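Local coordinates for ESX-1 secretion-associated protein EspB (Mycobacterium marinum, PDB 7P0Z) that is secreted through the mycobacterial ESX-1 system and assembles into a seven-subunit oligomer, probably the channel-like structure associated with protein transport, at residues A37-T42 / S263-K268; N46-L51 / T149-F154. One frame throughout, in Å; residues are numbered along the deposited sequence.

Contact 1 of 2, residues A37-T42 / S263-K268; sequences APSGLT and SEYNTK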
loop_
_atom_site.group_PDB
_atom_site.type_symbol
_atom_site.label_atom_id
_atom_site.label_comp_id
_atom_site.label_asym_id
_atom_site.label_seq_id
_atom_site.Cartn_x
_atom_site.Cartn_y
_atom_site.Cartn_z
ATOM N N ALA A 37 -1.425 -29.705 23.585
ATOM C CA ALA A 37 -0.808 -28.452 23.974
ATOM C C ALA A 37 0.662 -28.677 24.276
ATOM O O ALA A 37 1.009 -29.638 24.962
ATOM C CB ALA A 37 -1.500 -27.875 25.187
ATOM N N PRO A 38 1.549 -27.841 23.761
ATOM C CA PRO A 38 2.978 -28.038 24.017
ATOM C C PRO A 38 3.369 -27.867 25.473
ATOM O O PRO A 38 4.343 -28.480 25.913
ATOM C CB PRO A 38 3.635 -26.975 23.134
ATOM C CG PRO A 38 2.582 -26.523 22.213
ATOM C CD PRO A 38 1.294 -26.689 22.897
ATOM N N SER A 39 2.647 -27.058 26.234
ATOM C CA SER A 39 2.985 -26.798 27.616
ATOM C C SER A 39 1.698 -26.774 28.416
ATOM O O SER A 39 0.656 -27.236 27.954
ATOM C CB SER A 39 3.755 -25.484 27.760
ATOM O OG SER A 39 2.873 -24.393 27.710
ATOM N N GLY A 40 1.777 -26.245 29.631
ATOM C CA GLY A 40 0.627 -26.078 30.481
ATOM C C GLY A 40 0.033 -24.702 30.457
ATOM O O GLY A 40 -0.981 -24.468 31.113
ATOM N N LEU A 41 0.617 -23.782 29.709
ATOM C CA LEU A 41 0.076 -22.441 29.632
ATOM C C LEU A 41 -1.300 -22.440 28.986
ATOM O O LEU A 41 -1.631 -23.298 28.173
ATOM C CB LEU A 41 1.018 -21.549 28.858
ATOM C CG LEU A 41 2.359 -21.504 29.586
ATOM C CD1 LEU A 41 3.423 -20.892 28.720
ATOM C CD2 LEU A 41 2.217 -20.740 30.872
ATOM N N THR A 42 -2.117 -21.472 29.375
ATOM C CA THR A 42 -3.475 -21.426 28.862
ATOM C C THR A 42 -3.493 -21.067 27.383
ATOM O O THR A 42 -4.316 -21.585 26.622
ATOM C CB THR A 42 -4.311 -20.448 29.685
ATOM O OG1 THR A 42 -5.646 -20.418 29.191
ATOM C CG2 THR A 42 -3.755 -19.067 29.595
ATOM N N SER A 263 4.319 -12.688 27.903
ATOM C CA SER A 263 3.526 -11.831 27.035
ATOM C C SER A 263 3.772 -12.172 25.575
ATOM O O SER A 263 2.830 -12.259 24.776
ATOM C CB SER A 263 3.843 -10.365 27.294
ATOM O OG SER A 263 5.153 -10.069 26.866
ATOM N N GLU A 264 5.039 -12.356 25.207
ATOM C CA GLU A 264 5.352 -12.810 23.859
ATOM C C GLU A 264 4.613 -14.099 23.534
ATOM O O GLU A 264 3.987 -14.230 22.478
ATOM C CB GLU A 264 6.847 -13.029 23.734
ATOM C CG GLU A 264 7.357 -13.120 22.343
ATOM C CD GLU A 264 7.648 -11.785 21.763
ATOM O OE1 GLU A 264 7.721 -10.813 22.535
ATOM O OE2 GLU A 264 7.853 -11.700 20.549
ATOM N N TYR A 265 4.688 -15.062 24.442
ATOM C CA TYR A 265 4.062 -16.351 24.233
ATOM C C TYR A 265 2.571 -16.211 24.034
ATOM O O TYR A 265 1.989 -16.870 23.176
ATOM C CB TYR A 265 4.337 -17.236 25.431
ATOM C CG TYR A 265 4.142 -18.694 25.208
ATOM C CD1 TYR A 265 2.921 -19.289 25.445
ATOM C CD2 TYR A 265 5.186 -19.489 24.804
ATOM C CE1 TYR A 265 2.746 -20.632 25.263
ATOM C CE2 TYR A 265 5.030 -20.825 24.630
ATOM C CZ TYR A 265 3.813 -21.399 24.859
ATOM O OH TYR A 265 3.669 -22.744 24.675
ATOM N N ASN A 266 1.933 -15.370 24.828
ATOM C CA ASN A 266 0.492 -15.285 24.770
ATOM C C ASN A 266 0.035 -14.607 23.505
ATOM O O ASN A 266 -1.018 -14.948 22.967
ATOM C CB ASN A 266 -0.028 -14.565 25.990
ATOM C CG ASN A 266 0.032 -15.418 27.204
ATOM O OD1 ASN A 266 0.298 -16.608 27.117
ATOM N ND2 ASN A 266 -0.192 -14.820 28.358
ATOM N N THR A 267 0.798 -13.655 23.001
ATOM C CA THR A 267 0.284 -13.041 21.792
ATOM C C THR A 267 0.610 -13.862 20.561
ATOM O O THR A 267 -0.213 -13.962 19.654
ATOM C CB THR A 267 0.799 -11.624 21.640
ATOM O OG1 THR A 267 2.219 -11.637 21.580
ATOM C CG2 THR A 267 0.355 -10.827 22.819
ATOM N N LYS A 268 1.791 -14.454 20.496
ATOM C CA LYS A 268 2.119 -15.194 19.295
ATOM C C LYS A 268 1.401 -16.526 19.219
ATOM O O LYS A 268 1.257 -17.069 18.129
ATOM C CB LYS A 268 3.613 -15.420 19.202
ATOM C CG LYS A 268 4.351 -14.183 18.880
ATOM C CD LYS A 268 5.745 -14.494 18.495
ATOM C CE LYS A 268 6.466 -13.226 18.242
ATOM N NZ LYS A 268 5.835 -12.491 17.143
#

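Contact 2 of 2, residues N46-L51 / T149-F154; sequences NAAEQL and TSMVNF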
loop_
_atom_site.group_PDB
_atom_site.type_symbol
_atom_site.label_atom_id
_atom_site.label_comp_id
_atom_site.label_asym_id
_atom_site.label_seq_id
_atom_site.Cartn_x
_atom_site.Cartn_y
_atom_site.Cartn_z
ATOM N N ASN A 46 -5.211 -23.104 24.254
ATOM C CA ASN A 46 -6.026 -22.445 23.248
ATOM C C ASN A 46 -5.510 -22.721 21.853
ATOM O O ASN A 46 -6.291 -22.969 20.937
ATOM C CB ASN A 46 -6.045 -20.950 23.496
ATOM C CG ASN A 46 -6.914 -20.578 24.623
ATOM O OD1 ASN A 46 -7.420 -21.431 25.332
ATOM N ND2 ASN A 46 -7.075 -19.294 24.830
ATOM N N ALA A 47 -4.200 -22.649 21.668
ATOM C CA ALA A 47 -3.629 -22.881 20.356
ATOM C C ALA A 47 -3.866 -24.309 19.900
ATOM O O ALA A 47 -4.206 -24.553 18.740
ATOM C CB ALA A 47 -2.142 -22.564 20.377
ATOM N N ALA A 48 -3.690 -25.265 20.797
ATOM C CA ALA A 48 -3.926 -26.648 20.424
ATOM C C ALA A 48 -5.380 -26.867 20.048
ATOM O O ALA A 48 -5.681 -27.584 19.093
ATOM C CB ALA A 48 -3.515 -27.577 21.558
ATOM N N GLU A 49 -6.295 -26.256 20.784
ATOM C CA GLU A 49 -7.696 -26.430 20.455
ATOM C C GLU A 49 -8.054 -25.742 19.149
ATOM O O GLU A 49 -8.850 -26.266 18.369
ATOM C CB GLU A 49 -8.551 -25.931 21.599
ATOM C CG GLU A 49 -8.936 -27.037 22.501
ATOM C CD GLU A 49 -9.132 -26.578 23.903
ATOM O OE1 GLU A 49 -9.341 -25.367 24.105
ATOM O OE2 GLU A 49 -9.077 -27.424 24.818
ATOM N N GLN A 50 -7.471 -24.579 18.887
ATOM C CA GLN A 50 -7.675 -23.926 17.605
ATOM C C GLN A 50 -7.206 -24.810 16.463
ATOM O O GLN A 50 -7.897 -24.944 15.452
ATOM C CB GLN A 50 -6.944 -22.590 17.580
ATOM C CG GLN A 50 -7.067 -21.816 16.278
ATOM C CD GLN A 50 -8.497 -21.503 15.898
ATOM O OE1 GLN A 50 -9.112 -20.617 16.460
ATOM N NE2 GLN A 50 -9.027 -22.231 14.944
ATOM N N LEU A 51 -6.041 -25.436 16.616
ATOM C CA LEU A 51 -5.551 -26.354 15.599
ATOM C C LEU A 51 -6.473 -27.543 15.419
ATOM O O LEU A 51 -6.733 -27.964 14.291
ATOM C CB LEU A 51 -4.151 -26.836 15.942
ATOM C CG LEU A 51 -3.047 -25.850 15.615
ATOM C CD1 LEU A 51 -1.710 -26.393 16.030
ATOM C CD2 LEU A 51 -3.062 -25.555 14.142
ATOM N N THR A 149 6.093 -32.339 20.677
ATOM C CA THR A 149 6.305 -33.448 19.759
ATOM C C THR A 149 5.032 -33.784 18.999
ATOM O O THR A 149 5.083 -34.117 17.812
ATOM C CB THR A 149 6.822 -34.674 20.496
ATOM O OG1 THR A 149 5.886 -35.070 21.495
ATOM C CG2 THR A 149 8.110 -34.335 21.135
ATOM N N SER A 150 3.883 -33.710 19.660
ATOM C CA SER A 150 2.656 -34.005 18.946
ATOM C C SER A 150 2.337 -32.916 17.937
ATOM O O SER A 150 1.725 -33.193 16.907
ATOM C CB SER A 150 1.502 -34.199 19.912
ATOM O OG SER A 150 1.135 -32.978 20.482
ATOM N N MET A 151 2.771 -31.689 18.191
ATOM C CA MET A 151 2.660 -30.656 17.179
ATOM C C MET A 151 3.476 -30.997 15.952
ATOM O O MET A 151 3.043 -30.753 14.826
ATOM C CB MET A 151 3.112 -29.318 17.730
ATOM C CG MET A 151 2.153 -28.757 18.697
ATOM S SD MET A 151 1.020 -27.620 17.934
ATOM C CE MET A 151 -0.170 -27.461 19.250
ATOM N N VAL A 152 4.668 -31.541 16.147
ATOM C CA VAL A 152 5.505 -31.877 15.011
ATOM C C VAL A 152 4.927 -33.056 14.250
ATOM O O VAL A 152 4.959 -33.082 13.018
ATOM C CB VAL A 152 6.946 -32.126 15.477
ATOM C CG1 VAL A 152 7.805 -32.493 14.323
ATOM C CG2 VAL A 152 7.479 -30.887 16.111
ATOM N N ASN A 153 4.375 -34.043 14.952
ATOM C CA ASN A 153 3.715 -35.136 14.251
ATOM C C ASN A 153 2.526 -34.631 13.447
ATOM O O ASN A 153 2.332 -35.026 12.292
ATOM C CB ASN A 153 3.271 -36.211 15.231
ATOM C CG ASN A 153 4.421 -36.814 15.986
ATOM O OD1 ASN A 153 5.557 -36.829 15.517
ATOM N ND2 ASN A 153 4.137 -37.313 17.173
ATOM N N PHE A 154 1.727 -33.755 14.048
ATOM C CA PHE A 154 0.611 -33.122 13.367
ATOM C C PHE A 154 1.072 -32.409 12.106
ATOM O O PHE A 154 0.488 -32.575 11.028
ATOM C CB PHE A 154 -0.038 -32.149 14.341
ATOM C CG PHE A 154 -1.235 -31.447 13.819
ATOM C CD1 PHE A 154 -2.485 -32.000 13.945
ATOM C CD2 PHE A 154 -1.117 -30.213 13.229
ATOM C CE1 PHE A 154 -3.585 -31.346 13.480
ATOM C CE2 PHE A 154 -2.212 -29.558 12.759
ATOM C CZ PHE A 154 -3.455 -30.124 12.888
#

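Contact 1 of 2, residues A37-T42 / S263-K268
Leu-41 and Tyr-265 carry most of this contact. The Leu-41 methyl CD1 lies over one face of the Tyr-265 ring and makes a CH-pi contact with it. Leu-41 CD1 is 3.8 Å from the centroid of the Tyr-265 ring, 23° off the ring normal. It is shifted toward the rim, so its closest ring atom is Tyr-265 CE1, at 3.5 Å from Leu-41 CD1. Leu-41 CB also comes near that carbon, 4.1 Å from Tyr-265 CE1. The ring reaches out from its helix because Tyr-265 has CG anti to the backbone N (chi1 -162°). This sends the ring across to the 37-42 segment.

The polar part is looser. Ser-39 OG comes within 3.5 Å of Tyr-265 OH, which is proximity and not a bond between the two segments. Tyr-265 OH is hydrogen-bonded to Gln-218 of helix 181-224, while Ser-39 OG accepts a bond within its own segment. That bond is nearly straight, 3.1 Å between Leu-41 N and Ser-39 OG, at 166°. It closes an ST turn just ahead of helix 42-81, where Leu-41 takes the N-cap position. The turn ties the backbone of Leu-41 to the serine, and the leucine side chain leaves from there toward the tyrosine face.

The touching residues are buried. The contact joins the loop between helices 13-23 and 42-81 to the C-terminal end of helix 244-268. Around it, helix 181-224 places Gln-218 against Pro-38 and Ser-39, and Ala-221 against Tyr-265. Ala-44 of helix 42-81 also meets the tyrosine. Leu-41 further packs on Lys-141 and Leu-142 of helix 133-143, so Pro-38, Ser-39 and Leu-41 all pack against neighbouring helices.

Contact 2 of 2, residues N46-L51 / T149-F154
Met-151 reaches between Leu-51 and Ala-48 and forms the middle of this apolar contact. Its sulfur lies closest to the leucine, with Met-151 SD 3.5 Å from Leu-51 CD1. The methyl goes further: Met-151 CE is 3.7 Å from Leu-51 CD1 and 4.0 Å from Ala-48 CA. The methionine chain bends at chi2 (-95°), which carries its end toward the other helix although its CB does not point straight at it. Phe-154 adds a looser touch one turn on. Phe-154 CE2 is 4.3 Å from Leu-51 CD2, and Phe-154 CZ lies 4.2 Å from Leu-51 O.

All four residues are buried. The segment axes are 21° from parallel and 12.4 Å apart at closest approach, so long side chains bridge the gap. This is shallow-angle packing of a PE-domain helix on a PPE-domain helix, within the all-helical bundle of one chain. Phe-154 also meets the Trp-158 ring and packs on Asp-33 and Pro-35.

Gln-50, in the same turns but not touching 149-154, is hydrogen-bonded through NE2 to Gln-166 of a neighbouring subunit. Helix 181-224 flanks the pair: Met-214 touches Met-151, Gln-210 touches Leu-51 and Ala-211 touches Phe-154.

In the fold
The two contacts have their centres about 12 Å apart and touch directly: Pro-38 CD of contact 1 lies 4.0 Å from Met-151 CE of contact 2. Along the chain, contact 2 is nested inside the loop that contact 1 closes. The order is 37-42, 46-51, 149-154, then 263-268. Both involve the start of helix 42-81 or the loop just before it, and both lean on helix 181-224. Each pairs a segment of the PE domain with one of the PPE domain. Together they join these two parts of a single chain into one helical bundle, the unit repeated in the seven-subunit assembly.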